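Local coordinates for protein acyl-coenzyme A oxidase acox-1.2 (PDB 5K3J) that catalyses the FAD-dependent first step of peroxisomal beta-oxidation, desaturating the five-carbon side chain of an ascaroside pheromone CoA ester and passing electrons to oxygen, at residues P12-E17 against S315-Q320; L161-V166 against V200-I205; I169-F174 against N255-R260; Q339-P344 against A403-G408. One frame throughout, in Å; residues are numbered along the deposited sequence.

Contact 1 (P12-E17 against S315-Q320); sequences PELLEE and SAVRRQ. With FAD (flavin-adenine dinucleotide), chain G.
Arg319 takes the carboxylate of Glu13 side-on, and Arg319 NE sends Glu13 OE2 a nearly straight bond of 2.8 Å, 168° at the hydrogen, with the oxygen in the guanidinium plane. Its NH2 goes to the syn lone pair of Glu13 OE1 along a more bent path, OE1 lying 30° out of the guanidinium plane. The arginine chain reaches out straight from CG to NE; Glu13 instead bends at chi2 (-82°), and the two side chains meet from opposite directions. Arg319 NH1 is held by Glu329 O. The salt bridge thus pins the N-terminal helix 12-18 to the loop that leaves helix 287-315 in the C-alpha1 domain of the acyl-CoA oxidase fold, a loop that also supplies Arg318 to the FAD shared with the second subunit. Arg318, turned away from the helix, gives two bonds to one phosphate oxygen: Arg318 NE to FAD O2A at 2.6 Å and Arg318 NH2 to the same O2A at 3.0 Å. Beside the salt bridge lies an apolar patch. Leu14 CD2 lies 3.9 Å from Ala316 CB and also reaches Val317 CG2. Glu17 CG packs 3.8 Å from Ala316 CB, while the Glu17 carboxylate pairs with Arg598 and Lys331.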
# COMPACT_ATOMS: atom_id res chain seq x y z
N PRO A 12 -24.32 21.13 5.65
CA PRO A 12 -24.06 21.94 6.84
C PRO A 12 -22.91 21.39 7.68
O PRO A 12 -22.22 22.16 8.35
CB PRO A 12 -25.38 21.87 7.60
CG PRO A 12 -26.40 21.71 6.54
CD PRO A 12 -25.76 20.84 5.49
N GLU A 13 -22.71 20.08 7.62
CA GLU A 13 -21.57 19.44 8.27
C GLU A 13 -20.26 20.07 7.79
O GLU A 13 -19.37 20.37 8.59
CB GLU A 13 -21.56 17.93 7.99
CG GLU A 13 -22.83 17.19 8.41
CD GLU A 13 -22.86 16.84 9.88
OE1 GLU A 13 -22.20 17.53 10.68
OE2 GLU A 13 -23.55 15.86 10.24
N LEU A 14 -20.15 20.27 6.48
CA LEU A 14 -18.97 20.89 5.90
C LEU A 14 -19.04 22.41 5.93
O LEU A 14 -18.01 23.09 5.99
CB LEU A 14 -18.76 20.42 4.46
CG LEU A 14 -18.12 19.05 4.27
CD1 LEU A 14 -17.56 18.90 2.86
CD2 LEU A 14 -17.04 18.81 5.31
N LEU A 15 -20.26 22.95 5.89
CA LEU A 15 -20.45 24.40 5.91
C LEU A 15 -19.94 25.00 7.21
O LEU A 15 -19.34 26.07 7.21
CB LEU A 15 -21.92 24.76 5.71
CG LEU A 15 -22.21 26.26 5.68
CD1 LEU A 15 -21.42 26.93 4.57
CD2 LEU A 15 -23.70 26.54 5.53
N GLU A 16 -20.18 24.30 8.32
CA GLU A 16 -19.80 24.80 9.63
C GLU A 16 -18.31 24.60 9.87
O GLU A 16 -17.72 25.24 10.74
CB GLU A 16 -20.62 24.13 10.73
CG GLU A 16 -20.21 22.70 11.06
CD GLU A 16 -20.97 22.13 12.24
OE1 GLU A 16 -21.92 22.79 12.71
OE2 GLU A 16 -20.62 21.02 12.70
N GLU A 17 -17.70 23.70 9.09
CA GLU A 17 -16.26 23.47 9.14
C GLU A 17 -15.52 24.57 8.39
O GLU A 17 -14.40 24.94 8.75
CB GLU A 17 -15.91 22.11 8.55
CG GLU A 17 -16.33 20.93 9.41
CD GLU A 17 -15.46 20.75 10.64
OE1 GLU A 17 -14.33 21.29 10.65
OE2 GLU A 17 -15.90 20.07 11.59
N SER A 315 -13.96 12.99 7.06
CA SER A 315 -13.78 12.89 8.50
C SER A 315 -14.63 13.92 9.23
O SER A 315 -14.89 13.79 10.43
CB SER A 315 -12.31 13.07 8.88
OG SER A 315 -11.49 12.10 8.25
N ALA A 316 -15.07 14.94 8.51
CA ALA A 316 -15.91 15.99 9.09
C ALA A 316 -17.38 15.74 8.79
O ALA A 316 -18.24 16.53 9.18
CB ALA A 316 -15.49 17.36 8.58
N VAL A 317 -17.67 14.65 8.10
CA VAL A 317 -19.05 14.23 7.85
C VAL A 317 -19.36 12.98 8.66
O VAL A 317 -20.34 12.95 9.42
CB VAL A 317 -19.30 13.93 6.37
CG1 VAL A 317 -20.70 13.34 6.18
CG2 VAL A 317 -19.11 15.19 5.53
N ARG A 318 -18.53 11.96 8.49
CA ARG A 318 -18.67 10.69 9.21
C ARG A 318 -18.73 10.90 10.72
O ARG A 318 -17.73 11.21 11.36
CB ARG A 318 -17.51 9.75 8.87
CG ARG A 318 -17.47 8.47 9.69
CD ARG A 318 -18.69 7.61 9.40
NE ARG A 318 -18.48 6.21 9.76
CZ ARG A 318 -19.28 5.22 9.37
NH1 ARG A 318 -20.33 5.48 8.61
NH2 ARG A 318 -19.02 3.96 9.73
N ARG A 319 -19.92 10.72 11.29
CA ARG A 319 -20.07 10.74 12.73
C ARG A 319 -20.09 9.32 13.27
O ARG A 319 -20.86 8.48 12.80
CB ARG A 319 -21.34 11.49 13.14
CG ARG A 319 -21.38 12.94 12.69
CD ARG A 319 -22.68 13.58 13.13
NE ARG A 319 -22.75 15.00 12.78
CZ ARG A 319 -22.31 15.98 13.57
NH1 ARG A 319 -21.76 15.69 14.75
NH2 ARG A 319 -22.42 17.24 13.18
N GLN A 320 -19.25 9.04 14.25
CA GLN A 320 -19.15 7.70 14.81
C GLN A 320 -18.58 7.73 16.23
O GLN A 320 -17.53 8.32 16.47
CB GLN A 320 -18.29 6.81 13.92
CG GLN A 320 -19.07 5.76 13.14
CD GLN A 320 -19.31 4.51 13.95
OE1 GLN A 320 -18.69 4.30 14.99
NE2 GLN A 320 -20.20 3.66 13.46
PA FAD G . -15.39 3.98 11.30
O1A FAD G . -15.98 3.40 12.59
O2A FAD G . -16.37 4.95 10.69
O5B FAD G . -14.02 4.76 11.64
C5B FAD G . -13.41 5.56 10.61
C4B FAD G . -12.33 6.47 11.28
O4B FAD G . -12.82 7.00 12.36
C3B FAD G . -11.13 5.62 11.72
O3B FAD G . -10.00 6.30 11.52
C2B FAD G . -11.36 5.40 13.24
O2B FAD G . -10.04 5.28 13.95
C1B FAD G . -11.96 6.47 13.62
N9A FAD G . -12.84 6.20 14.71
C8A FAD G . -14.13 5.83 14.64
N7A FAD G . -14.59 5.69 15.91
C5A FAD G . -13.57 5.97 16.77
C6A FAD G . -13.49 5.98 18.16
N6A FAD G . -14.41 5.70 19.21
N1A FAD G . -12.35 6.30 18.76
C2A FAD G . -11.25 6.62 18.02
N3A FAD G . -11.32 6.62 16.66
C4A FAD G . -12.49 6.29 16.04
N1 FAD G . -19.26 -5.77 7.85
C2 FAD G . -20.24 -6.83 8.07
O2 FAD G . -21.13 -6.68 8.87
N3 FAD G . -20.14 -8.08 7.32
C4 FAD G . -19.10 -8.26 6.38
O4 FAD G . -19.01 -9.33 5.74
C4X FAD G . -18.10 -7.18 6.16
N5 FAD G . -17.04 -7.36 5.20
C5X FAD G . -16.06 -6.29 4.98
C6 FAD G . -15.03 -6.47 4.05
C7 FAD G . -14.09 -5.44 3.84
C7M FAD G . -13.06 -5.86 2.78
C8 FAD G . -14.18 -4.24 4.56
C8M FAD G . -13.22 -3.08 4.40
C9 FAD G . -15.22 -4.06 5.50
C9A FAD G . -16.16 -5.08 5.71
N10 FAD G . -17.24 -4.90 6.69
C10 FAD G . -18.20 -5.94 6.90
C1' FAD G . -17.36 -3.63 7.45
C2' FAD G . -16.31 -3.56 8.55
O2' FAD G . -16.53 -4.56 9.48
C3' FAD G . -16.43 -2.22 9.22
O3' FAD G . -16.28 -1.21 8.26
C4' FAD G . -15.36 -2.07 10.28
O4' FAD G . -15.57 -3.03 11.29
C5' FAD G . -15.45 -0.68 10.86
O5' FAD G . -15.41 0.27 9.80
P FAD G . -16.16 1.67 9.95
O1P FAD G . -16.87 2.00 8.64
O2P FAD G . -17.16 1.60 11.06
O3P FAD G . -15.10 2.79 10.29

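Contact 2 (L161-V166 against V200-I205); sequences LETTAV and VVAELI
Ile205 lies against three residues of the neighbouring strand. Its CB sits 3.6 Å from Ala165 O and 3.9 Å from Val166 CG2, and the CG2 branch meets that same valine methyl a little farther off. The other branch, CG1, stands beside the backbone N, and chi2 of 175° stretches the chain on, which carries the tip back along the strand toward Thr164. There Ile205 CD1 ends 3.9 Å from Thr164 CB, with Val166 CG2 equally near. Thr164, Val166, Glu203 and Ile205 share one face of the sheet, and Ala165 and Leu204 belong to the other. The pairing is parallel: strand 164-168 runs beside strand 197-205 in the mixed beta-sheet of the middle domain of the acyl-CoA oxidase fold, with Thr164, Ala165 and Val166 opposite Glu203, Leu204 and Ile205. Three backbone bonds weave between the strands. Glu203 N gives to Thr163 O at 2.9 Å, Ala165 N to Glu203 O at 2.7 Å, and Ile205 N to Ala165 O at 2.8 Å, so Ala165 is bound through both its N and its O. Ala165 CB rests on Ala202 CB at 3.9 Å, and the aromatic Phe216 of strand 210-219 packs against Ala165. Toward the start of the segments, Leu161 CD1 crosses to Val201 CG1. Val201 in turn neighbours Gln149, one of the residues that bind the FAD shared between the subunits, and Thr163 OG1 is bonded to Glu151.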
# COMPACT_ATOMS: atom_id res chain seq x y z
N LEU A 161 23.11 -2.85 -20.04
CA LEU A 161 21.97 -3.08 -20.94
C LEU A 161 22.43 -3.94 -22.11
O LEU A 161 23.57 -3.82 -22.57
CB LEU A 161 21.39 -1.76 -21.45
CG LEU A 161 21.03 -0.68 -20.42
CD1 LEU A 161 20.49 0.56 -21.13
CD2 LEU A 161 20.04 -1.19 -19.37
N GLU A 162 21.56 -4.82 -22.59
CA GLU A 162 21.94 -5.78 -23.63
C GLU A 162 21.56 -5.33 -25.04
O GLU A 162 21.90 -5.99 -26.02
CB GLU A 162 21.32 -7.14 -23.32
CG GLU A 162 21.48 -7.59 -21.87
CD GLU A 162 20.74 -8.89 -21.58
OE1 GLU A 162 21.14 -9.94 -22.13
OE2 GLU A 162 19.77 -8.86 -20.80
N THR A 163 20.84 -4.22 -25.15
CA THR A 163 20.47 -3.68 -26.45
C THR A 163 21.65 -2.95 -27.06
O THR A 163 22.15 -1.98 -26.49
CB THR A 163 19.27 -2.71 -26.37
OG1 THR A 163 18.17 -3.37 -25.72
CG2 THR A 163 18.87 -2.25 -27.76
N THR A 164 22.12 -3.42 -28.21
CA THR A 164 23.31 -2.86 -28.83
C THR A 164 23.02 -1.81 -29.89
O THR A 164 21.95 -1.81 -30.51
CB THR A 164 24.17 -3.97 -29.49
OG1 THR A 164 23.49 -4.46 -30.66
CG2 THR A 164 24.40 -5.11 -28.53
N ALA A 165 23.98 -0.92 -30.09
CA ALA A 165 23.92 0.05 -31.17
C ALA A 165 25.26 0.05 -31.91
O ALA A 165 26.22 0.67 -31.47
CB ALA A 165 23.61 1.42 -30.64
N VAL A 166 25.29 -0.68 -33.02
CA VAL A 166 26.51 -0.88 -33.79
C VAL A 166 26.57 0.03 -35.01
O VAL A 166 25.67 0.03 -35.85
CB VAL A 166 26.65 -2.35 -34.25
CG1 VAL A 166 27.65 -2.46 -35.40
CG2 VAL A 166 27.04 -3.24 -33.09
N VAL A 200 15.18 5.19 -27.92
CA VAL A 200 15.70 3.92 -27.44
C VAL A 200 17.13 4.02 -26.92
O VAL A 200 18.04 4.40 -27.65
CB VAL A 200 15.65 2.85 -28.54
CG1 VAL A 200 16.29 1.55 -28.05
CG2 VAL A 200 14.22 2.61 -28.96
N VAL A 201 17.31 3.66 -25.65
CA VAL A 201 18.62 3.68 -25.02
C VAL A 201 19.37 2.39 -25.31
O VAL A 201 18.90 1.30 -24.99
CB VAL A 201 18.50 3.86 -23.49
CG1 VAL A 201 19.88 3.88 -22.86
CG2 VAL A 201 17.74 5.14 -23.16
N ALA A 202 20.55 2.52 -25.92
CA ALA A 202 21.33 1.35 -26.30
C ALA A 202 22.82 1.55 -26.07
O ALA A 202 23.31 2.67 -26.07
CB ALA A 202 21.07 1.00 -27.76
N GLU A 203 23.53 0.45 -25.87
CA GLU A 203 24.97 0.48 -25.71
C GLU A 203 25.65 0.81 -27.03
O GLU A 203 25.42 0.14 -28.04
CB GLU A 203 25.47 -0.86 -25.17
CG GLU A 203 26.95 -0.90 -24.86
CD GLU A 203 27.31 -0.10 -23.62
OE1 GLU A 203 26.45 0.04 -22.73
OE2 GLU A 203 28.46 0.39 -23.54
N LEU A 204 26.48 1.85 -27.03
CA LEU A 204 27.11 2.32 -28.27
C LEU A 204 28.37 1.54 -28.60
O LEU A 204 29.30 1.45 -27.79
CB LEU A 204 27.43 3.81 -28.16
CG LEU A 204 28.14 4.43 -29.37
CD1 LEU A 204 27.40 4.12 -30.67
CD2 LEU A 204 28.31 5.93 -29.18
N ILE A 205 28.41 0.97 -29.80
CA ILE A 205 29.53 0.16 -30.25
C ILE A 205 30.13 0.69 -31.56
O ILE A 205 29.44 0.80 -32.57
CB ILE A 205 29.12 -1.30 -30.46
CG1 ILE A 205 28.54 -1.89 -29.16
CG2 ILE A 205 30.30 -2.13 -30.94
CD1 ILE A 205 28.00 -3.30 -29.31

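Contact 3 (I169-F174 against N255-R260); sequences IASQEF and NLRVPR
Phe174 buries more of its surface here than any other residue, and it presents its edge to the end of strand 256-259. Phe174 CE2 lies 3.4 Å from Arg260 O, with Pro259 O also at the rim in the plane of the ring. Its backbone anchors it: Phe174 N donates to Val258 O at 2.8 Å, and Val258 N answers to Phe174 O at 3.1 Å, a hydrogen-bonded antiparallel pair whose side chains lie on the same face, Phe174 CB against Val258 CG2. Phe216 meets the ring edge-to-face, and Tyr167 meets it with the planes at about 40°.

Arg260 comes next. Its N makes a longish 3.3 Å bond to Gln172 O, approaching from above the carbonyl plane, and its CG leans toward Phe174 CE2 at 4.2 Å. The chain then bends at chi3 (67°), and Arg260 NH1 finds Val270 O beyond the two segments.

Glu173 takes the third share. Its side chain crosses that of Arg257 at about a right angle, and Glu173 OE1 accepts from Arg257 NH1 at 3.3 Å on its anti side, tilted from both flat groups. Asp168 is a second carboxylate on the same nitrogen, so Arg257 NH1 has two acidic partners. Strand 173-177 is joined to strand 164-168 by a tight turn, and Gln172, with positive phi, and Glu173 both face Asp168: a G1 beta bulge at the end of a beta hairpin.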
# COMPACT_ATOMS: atom_id res chain seq x y z
N ILE A 169 29.99 1.99 -40.78
CA ILE A 169 30.48 3.17 -41.48
C ILE A 169 30.11 3.15 -42.96
O ILE A 169 29.93 4.20 -43.58
CB ILE A 169 32.02 3.30 -41.33
CG1 ILE A 169 32.41 3.25 -39.86
CG2 ILE A 169 32.51 4.60 -41.95
CD1 ILE A 169 33.89 3.47 -39.62
N ALA A 170 29.99 1.95 -43.53
CA ALA A 170 29.72 1.76 -44.95
C ALA A 170 28.51 2.57 -45.43
O ALA A 170 28.62 3.38 -46.36
CB ALA A 170 29.51 0.29 -45.25
N SER A 171 27.37 2.34 -44.79
CA SER A 171 26.13 3.03 -45.15
C SER A 171 25.78 4.13 -44.16
O SER A 171 24.72 4.74 -44.25
CB SER A 171 24.98 2.03 -45.25
OG SER A 171 24.82 1.32 -44.03
N GLN A 172 26.69 4.36 -43.20
CA GLN A 172 26.49 5.36 -42.17
C GLN A 172 25.19 5.17 -41.41
O GLN A 172 24.32 6.04 -41.41
CB GLN A 172 26.55 6.77 -42.77
CG GLN A 172 27.88 7.10 -43.42
CD GLN A 172 27.81 8.33 -44.30
OE1 GLN A 172 28.36 8.35 -45.41
NE2 GLN A 172 27.13 9.36 -43.82
N GLU A 173 25.04 4.01 -40.78
CA GLU A 173 23.84 3.68 -40.03
C GLU A 173 24.19 3.00 -38.71
O GLU A 173 25.23 2.35 -38.59
CB GLU A 173 22.92 2.78 -40.85
CG GLU A 173 22.40 3.39 -42.14
CD GLU A 173 21.64 2.37 -42.97
OE1 GLU A 173 22.20 1.28 -43.23
OE2 GLU A 173 20.49 2.65 -43.36
N PHE A 174 23.31 3.14 -37.73
CA PHE A 174 23.42 2.35 -36.52
C PHE A 174 22.55 1.12 -36.65
O PHE A 174 21.37 1.21 -37.00
CB PHE A 174 23.00 3.16 -35.29
CG PHE A 174 23.99 4.20 -34.89
CD1 PHE A 174 25.08 3.87 -34.11
CD2 PHE A 174 23.82 5.52 -35.28
CE1 PHE A 174 26.00 4.83 -33.74
CE2 PHE A 174 24.73 6.48 -34.91
CZ PHE A 174 25.82 6.14 -34.14
N ASN A 255 18.15 -6.15 -35.76
CA ASN A 255 19.10 -5.45 -36.62
C ASN A 255 18.46 -4.26 -37.34
O ASN A 255 18.61 -4.09 -38.55
CB ASN A 255 19.72 -6.41 -37.64
CG ASN A 255 20.53 -7.52 -36.98
OD1 ASN A 255 21.64 -7.29 -36.50
ND2 ASN A 255 19.97 -8.72 -36.94
N LEU A 256 17.72 -3.46 -36.57
CA LEU A 256 17.02 -2.29 -37.09
C LEU A 256 18.02 -1.19 -37.44
O LEU A 256 18.84 -0.80 -36.61
CB LEU A 256 16.00 -1.80 -36.05
CG LEU A 256 14.85 -0.87 -36.42
CD1 LEU A 256 15.32 0.56 -36.61
CD2 LEU A 256 14.15 -1.36 -37.67
N ARG A 257 17.95 -0.69 -38.67
CA ARG A 257 18.90 0.31 -39.13
C ARG A 257 18.32 1.72 -39.12
O ARG A 257 17.28 1.98 -39.72
CB ARG A 257 19.42 -0.02 -40.53
CG ARG A 257 20.41 -1.17 -40.56
CD ARG A 257 20.88 -1.48 -41.97
NE ARG A 257 21.81 -2.61 -42.00
CZ ARG A 257 23.13 -2.50 -41.97
NH1 ARG A 257 23.71 -1.31 -41.91
NH2 ARG A 257 23.89 -3.59 -42.01
N VAL A 258 19.00 2.61 -38.42
CA VAL A 258 18.65 4.02 -38.40
C VAL A 258 19.86 4.85 -38.80
O VAL A 258 21.00 4.46 -38.53
CB VAL A 258 18.13 4.47 -37.01
CG1 VAL A 258 16.81 3.80 -36.69
CG2 VAL A 258 19.17 4.19 -35.92
N PRO A 259 19.63 5.98 -39.48
CA PRO A 259 20.69 6.91 -39.86
C PRO A 259 21.58 7.32 -38.68
O PRO A 259 21.11 7.35 -37.54
CB PRO A 259 19.93 8.12 -40.40
CG PRO A 259 18.67 7.54 -40.93
CD PRO A 259 18.32 6.38 -40.03
N ARG A 260 22.84 7.62 -38.97
CA ARG A 260 23.79 8.12 -37.98
C ARG A 260 23.22 9.30 -37.20
O ARG A 260 23.54 9.49 -36.02
CB ARG A 260 25.10 8.52 -38.67
CG ARG A 260 26.12 9.17 -37.75
CD ARG A 260 27.28 9.74 -38.55
NE ARG A 260 26.86 10.86 -39.39
CZ ARG A 260 26.92 12.13 -39.02
NH1 ARG A 260 27.37 12.46 -37.82
NH2 ARG A 260 26.52 13.09 -39.86

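Contact 4 (Q339-P344 against A403-G408); sequences QHRLFP and ARMACG. With ATP (adenosine-5'-triphosphate), chain H.
The guanidinium of Arg341 has ATP C2 at its edge, near its plane, and Met405 O obliquely off it, 4.2 Å from Arg341 NH1, while Met405 CE lies close to Arg341 NH2. The imidazole of His340 likewise offers its edge, with NE2 hydrogen-bonded to ATP O2A, though the modelled length is too short to trust. This is the all-helical C-alpha1 domain of the oxidase, where the chain breaks between helix 336-340 and helix 343-363 and packs against the end of helix 379-405. Arg341 bridges two nucleotides: its CB is 3.4 Å from ATP O2', and its NH1 bonds FAD O3B. Its chi1 of 83° sets CG between the backbone N and the carbonyl carbon, and the chain bends again at chi3. Gln402 positions it by accepting from Arg341 NE, and Met436 of the second subunit packs against it. At the end of the 403-408 segment, Met405 to Gly408 form a type I turn, Gly408 N reaching back to Met405 O at 2.8 Å. Leu342, at the N-cap position of helix 343-363, supplies the apolar part, its CD1 resting 3.6 Å from Ala406 CB.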
# COMPACT_ATOMS: atom_id res chain seq x y z
N GLN A 339 -6.91 12.86 13.97
CA GLN A 339 -6.13 14.06 13.72
C GLN A 339 -4.65 13.71 13.62
O GLN A 339 -3.88 14.36 12.92
CB GLN A 339 -6.34 15.10 14.83
CG GLN A 339 -7.76 15.63 14.92
CD GLN A 339 -7.94 16.67 16.01
OE1 GLN A 339 -6.96 17.18 16.55
NE2 GLN A 339 -9.19 16.97 16.35
N HIS A 340 -4.26 12.65 14.31
CA HIS A 340 -2.87 12.20 14.35
C HIS A 340 -2.49 11.41 13.09
O HIS A 340 -1.33 11.43 12.66
CB HIS A 340 -2.64 11.34 15.59
CG HIS A 340 -1.29 10.72 15.64
ND1 HIS A 340 -0.12 11.45 15.52
CD2 HIS A 340 -0.91 9.43 15.81
CE1 HIS A 340 0.91 10.63 15.61
NE2 HIS A 340 0.47 9.40 15.79
N ARG A 341 -3.46 10.71 12.52
CA ARG A 341 -3.20 9.87 11.35
C ARG A 341 -3.45 10.65 10.06
O ARG A 341 -3.30 10.12 8.96
CB ARG A 341 -4.05 8.60 11.39
CG ARG A 341 -5.47 8.76 10.88
CD ARG A 341 -6.31 7.54 11.23
NE ARG A 341 -5.55 6.30 11.08
CZ ARG A 341 -6.06 5.08 11.20
NH1 ARG A 341 -7.35 4.92 11.48
NH2 ARG A 341 -5.27 4.03 11.05
N LEU A 342 -3.83 11.92 10.20
CA LEU A 342 -4.19 12.75 9.06
C LEU A 342 -3.32 14.00 8.92
O LEU A 342 -2.71 14.21 7.88
CB LEU A 342 -5.66 13.17 9.16
CG LEU A 342 -6.64 12.53 8.16
CD1 LEU A 342 -6.33 11.06 7.98
CD2 LEU A 342 -8.08 12.73 8.62
N PHE A 343 -3.28 14.81 9.97
CA PHE A 343 -2.64 16.13 9.91
C PHE A 343 -1.12 16.14 9.65
O PHE A 343 -0.64 17.04 8.97
CB PHE A 343 -2.94 16.91 11.20
CG PHE A 343 -4.38 17.25 11.40
CD1 PHE A 343 -5.28 17.14 10.35
CD2 PHE A 343 -4.84 17.69 12.63
CE1 PHE A 343 -6.61 17.45 10.53
CE2 PHE A 343 -6.17 18.01 12.81
CZ PHE A 343 -7.06 17.89 11.76
N PRO A 344 -0.36 15.18 10.22
CA PRO A 344 1.07 15.18 9.87
C PRO A 344 1.32 14.98 8.38
O PRO A 344 2.23 15.58 7.82
CB PRO A 344 1.62 14.00 10.67
CG PRO A 344 0.71 13.90 11.85
CD PRO A 344 -0.65 14.26 11.34
N ALA A 403 -4.75 7.86 4.91
CA ALA A 403 -5.87 8.66 4.45
C ALA A 403 -7.07 7.79 4.10
O ALA A 403 -8.21 8.15 4.38
CB ALA A 403 -5.46 9.51 3.25
N ARG A 404 -6.80 6.64 3.49
CA ARG A 404 -7.85 5.71 3.09
C ARG A 404 -8.51 5.04 4.28
O ARG A 404 -9.73 5.08 4.42
CB ARG A 404 -7.28 4.64 2.14
CG ARG A 404 -8.28 3.55 1.79
CD ARG A 404 -7.65 2.44 0.97
NE ARG A 404 -6.51 1.82 1.65
CZ ARG A 404 -6.61 0.84 2.54
NH1 ARG A 404 -7.80 0.35 2.86
NH2 ARG A 404 -5.52 0.34 3.12
N MET A 405 -7.70 4.42 5.13
CA MET A 405 -8.20 3.73 6.31
C MET A 405 -8.93 4.68 7.26
O MET A 405 -9.75 4.25 8.07
CB MET A 405 -7.05 3.04 7.06
CG MET A 405 -6.39 1.91 6.28
SD MET A 405 -4.98 1.20 7.16
CE MET A 405 -3.87 2.60 7.19
N ALA A 406 -8.63 5.97 7.15
CA ALA A 406 -9.28 7.00 7.95
C ALA A 406 -10.78 7.09 7.64
O ALA A 406 -11.57 7.50 8.48
CB ALA A 406 -8.62 8.34 7.72
N CYS A 407 -11.14 6.71 6.41
CA CYS A 407 -12.53 6.67 5.99
C CYS A 407 -13.20 5.38 6.47
O CYS A 407 -14.39 5.17 6.25
CB CYS A 407 -12.63 6.77 4.46
SG CYS A 407 -11.86 8.25 3.79
N GLY A 408 -12.41 4.54 7.13
CA GLY A 408 -12.89 3.25 7.61
C GLY A 408 -13.29 2.36 6.46
O GLY A 408 -12.69 2.42 5.38
PG ATP H . 5.43 3.83 17.34
O1G ATP H . 6.88 4.08 17.66
O2G ATP H . 4.47 4.44 18.34
O3G ATP H . 5.09 2.42 16.93
PB ATP H . 5.50 6.28 16.00
O1B ATP H . 6.24 6.57 14.71
O2B ATP H . 6.13 6.65 17.32
O3B ATP H . 5.15 4.71 16.02
PA ATP H . 2.67 6.27 15.63
O1A ATP H . 2.61 4.92 16.28
O2A ATP H . 1.56 7.25 15.92
O3A ATP H . 4.07 7.02 15.89
O5' ATP H . 2.71 6.05 14.04
C5' ATP H . 2.39 7.13 13.16
C4' ATP H . 1.41 6.64 12.11
O4' ATP H . 1.38 5.21 12.10
C3' ATP H . 0.01 7.12 12.44
O3' ATP H . -0.55 7.77 11.29
C2' ATP H . -0.79 5.86 12.72
O2' ATP H . -2.09 5.96 12.13
C1' ATP H . 0.02 4.76 12.06
N9 ATP H . -0.17 3.44 12.72
C8 ATP H . 0.56 2.92 13.73
N7 ATP H . 0.11 1.69 14.07
C5 ATP H . -0.93 1.40 13.26
C6 ATP H . -1.86 0.25 13.09
N6 ATP H . -1.77 -0.85 13.86
N1 ATP H . -2.80 0.35 12.13
C2 ATP H . -2.90 1.45 11.35
N3 ATP H . -2.09 2.52 11.45
C4 ATP H . -1.10 2.55 12.37

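Near the N terminus, helix 12-18 opens contact 1, and that loop does not close until residues 315-320. Both contacts of the beta domain nest inside it. Contact 2 opens at 161-166 and contact 3 at 169-174; contact 2 closes at 200-205 and contact 3 at 255-260, so the two cross. They meet where Leu204 CD1 packs on Phe174 CE1 at 3.5 Å, in one mixed sheet. Contact 4 follows contact 1 in series, linking helix 336-340 and helix 343-363 to the end of helix 379-405. It touches contact 1 through Ser315 and Leu342, whereas contacts 2 and 3 lie on the opposite side of the chain's centre.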